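Rifin (Plasmodium falciparum, PDB 7JZK) is a variant surface antigen of the malaria parasite whose V2 domain, crystallised here, binds the LAIR1 ectodomain carried by antibody MGD21 and probably the human receptor LAIR1 itself. Local coordinates at residues F39-L44 with D69-A74. Sequence-based numbering, arbitrary orientation.
Sequences FHIDNL and DTQMTA
Gln71 reaches from helix 61-75 to the backbone of strand 43-44 and makes the one hydrogen bond of this contact: its NE2 donates to the backbone O of Asn43 at 2.9 Å. The N-H...O angle of 174° shows a nearly straight bond, and the acceptor lies almost in the plane of the Gln71 amide, although NE2 is tilted 30° from the carbonyl plane of Asn43. The other end of the same amide is also engaged, since OE1 accepts a hydrogen bond from the backbone N of Asn45. Both polar ends therefore meet main chain, which fixes the flip of the amide. CG of Gln71 is anti to its own backbone N (chi1 -172°) and the chain continues extended, which spans the 7.3 Å between the CA atoms of Leu44 and Gln71.

Van der Waals contacts meet the amide in two different ways. The Ile41 side chain comes from the loop in the opposite direction to Gln71, and its CG1 sits alongside NE2 at 3.3 Å, close to the amide plane. Leu44 CD1 instead lies over the amide face, 3.5 Å from Gln71 OE1. Leu44 also packs on Ala67 and Ile68 of helix 61-75 and on Phe52 of helix 49-55, and Ile41 touches Phe88 of helix 86-94. The two bonds from one side-chain amide, to Asn43 and Asn45, tie helix 61-75 to the small antiparallel 43-44/47-48 hairpin within the mainly helical V2 domain of this RIFIN.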
loop_
_atom_site.group_PDB
_atom_site.type_symbol
_atom_site.label_atom_id
_atom_site.label_comp_id
_atom_site.label_asym_id
_atom_site.label_seq_id
_atom_site.Cartn_x
_atom_site.Cartn_y
_atom_site.Cartn_z
ATOM N N PHE B 39 1.551 13.070 1.535
ATOM C CA PHE B 39 1.507 11.820 0.789
ATOM C C PHE B 39 2.273 11.884 -0.524
ATOM O O PHE B 39 2.478 10.840 -1.144
ATOM C CB PHE B 39 0.064 11.420 0.487
ATOM C CG PHE B 39 -0.729 11.067 1.698
ATOM C CD1 PHE B 39 -0.664 9.802 2.247
ATOM C CD2 PHE B 39 -1.566 12.009 2.283
ATOM C CE1 PHE B 39 -1.408 9.481 3.379
ATOM C CE2 PHE B 39 -2.318 11.694 3.408
ATOM C CZ PHE B 39 -2.237 10.430 3.957
ATOM N N HIS B 40 2.752 13.056 -0.934
ATOM C CA HIS B 40 3.551 13.161 -2.149
ATOM C C HIS B 40 2.773 12.612 -3.328
ATOM O O HIS B 40 3.326 12.013 -4.244
ATOM C CB HIS B 40 4.905 12.469 -1.958
ATOM C CG HIS B 40 5.419 12.604 -0.553
ATOM N ND1 HIS B 40 5.885 13.805 -0.046
ATOM C CD2 HIS B 40 5.463 11.716 0.475
ATOM C CE1 HIS B 40 6.238 13.632 1.218
ATOM N NE2 HIS B 40 5.986 12.377 1.560
ATOM N N ILE B 41 1.488 12.956 -3.319
ATOM C CA ILE B 41 0.563 12.559 -4.408
ATOM C C ILE B 41 -0.030 13.823 -5.044
ATOM O O ILE B 41 -0.121 14.825 -4.360
ATOM C CB ILE B 41 -0.504 11.601 -3.839
ATOM C CG1 ILE B 41 -0.847 10.485 -4.819
ATOM C CG2 ILE B 41 -1.740 12.332 -3.341
ATOM C CD1 ILE B 41 0.321 9.606 -5.157
ATOM N N ASP B 42 -0.327 13.781 -6.339
ATOM C CA ASP B 42 -0.916 14.928 -7.066
ATOM C C ASP B 42 -2.294 14.544 -7.592
ATOM O O ASP B 42 -3.045 15.436 -7.996
ATOM C CB ASP B 42 -0.025 15.302 -8.238
ATOM C CG ASP B 42 1.338 15.786 -7.795
ATOM O OD1 ASP B 42 1.452 16.979 -7.464
ATOM O OD2 ASP B 42 2.267 14.962 -7.771
ATOM N N ASN B 43 -2.609 13.261 -7.581
ATOM C CA ASN B 43 -3.882 12.786 -8.155
ATOM C C ASN B 43 -4.539 11.813 -7.185
ATOM O O ASN B 43 -3.811 11.121 -6.493
ATOM C CB ASN B 43 -3.648 12.134 -9.515
ATOM C CG ASN B 43 -2.965 13.047 -10.509
ATOM O OD1 ASN B 43 -3.539 14.040 -10.942
ATOM N ND2 ASN B 43 -1.741 12.717 -10.883
ATOM N N LEU B 44 -5.865 11.831 -7.117
ATOM C CA LEU B 44 -6.612 10.888 -6.265
ATOM C C LEU B 44 -7.815 10.350 -7.024
ATOM O O LEU B 44 -8.505 11.138 -7.658
ATOM C CB LEU B 44 -7.058 11.577 -4.981
ATOM C CG LEU B 44 -7.375 10.663 -3.807
ATOM C CD1 LEU B 44 -6.266 9.646 -3.617
ATOM C CD2 LEU B 44 -7.572 11.484 -2.547
ATOM N N ASP B 69 -6.463 5.093 0.691
ATOM C CA ASP B 69 -6.217 3.684 0.985
ATOM C C ASP B 69 -6.312 2.847 -0.270
ATOM O O ASP B 69 -5.438 2.035 -0.560
ATOM C CB ASP B 69 -7.222 3.169 2.025
ATOM C CG ASP B 69 -7.151 1.648 2.229
ATOM O OD1 ASP B 69 -7.755 0.894 1.431
ATOM O OD2 ASP B 69 -6.538 1.169 3.203
ATOM N N THR B 70 -7.353 3.052 -1.046
ATOM C CA THR B 70 -7.533 2.259 -2.252
ATOM C C THR B 70 -6.381 2.505 -3.222
ATOM O O THR B 70 -5.805 1.557 -3.780
ATOM C CB THR B 70 -8.887 2.639 -2.883
ATOM O OG1 THR B 70 -9.928 2.434 -1.916
ATOM C CG2 THR B 70 -9.191 1.756 -4.067
ATOM N N GLN B 71 -5.948 3.750 -3.354
ATOM C CA GLN B 71 -4.823 4.095 -4.258
ATOM C C GLN B 71 -3.513 3.494 -3.743
ATOM O O GLN B 71 -2.763 2.970 -4.555
ATOM C CB GLN B 71 -4.746 5.610 -4.428
ATOM C CG GLN B 71 -3.752 6.083 -5.469
ATOM C CD GLN B 71 -4.105 7.474 -5.927
ATOM O OE1 GLN B 71 -5.210 7.733 -6.387
ATOM N NE2 GLN B 71 -3.159 8.383 -5.802
ATOM N N MET B 72 -3.267 3.576 -2.434
ATOM C CA MET B 72 -2.039 3.016 -1.867
ATOM C C MET B 72 -1.987 1.512 -2.073
ATOM O O MET B 72 -0.927 0.957 -2.387
ATOM C CB MET B 72 -1.929 3.350 -0.376
ATOM C CG MET B 72 -0.645 2.874 0.302
ATOM S SD MET B 72 -0.429 3.561 1.971
ATOM C CE MET B 72 -0.017 5.242 1.474
ATOM N N THR B 73 -3.111 0.820 -1.876
ATOM C CA THR B 73 -3.086 -0.613 -2.142
ATOM C C THR B 73 -2.821 -0.878 -3.621
ATOM O O THR B 73 -2.086 -1.815 -3.972
ATOM C CB THR B 73 -4.387 -1.276 -1.676
ATOM O OG1 THR B 73 -4.511 -1.095 -0.259
ATOM C CG2 THR B 73 -4.382 -2.790 -1.970
ATOM N N ALA B 74 -3.354 -0.025 -4.500
ATOM C CA ALA B 74 -3.208 -0.283 -5.933
ATOM C C ALA B 74 -1.845 0.100 -6.515
ATOM O O ALA B 74 -1.428 -0.492 -7.521
ATOM C CB ALA B 74 -4.307 0.437 -6.706
#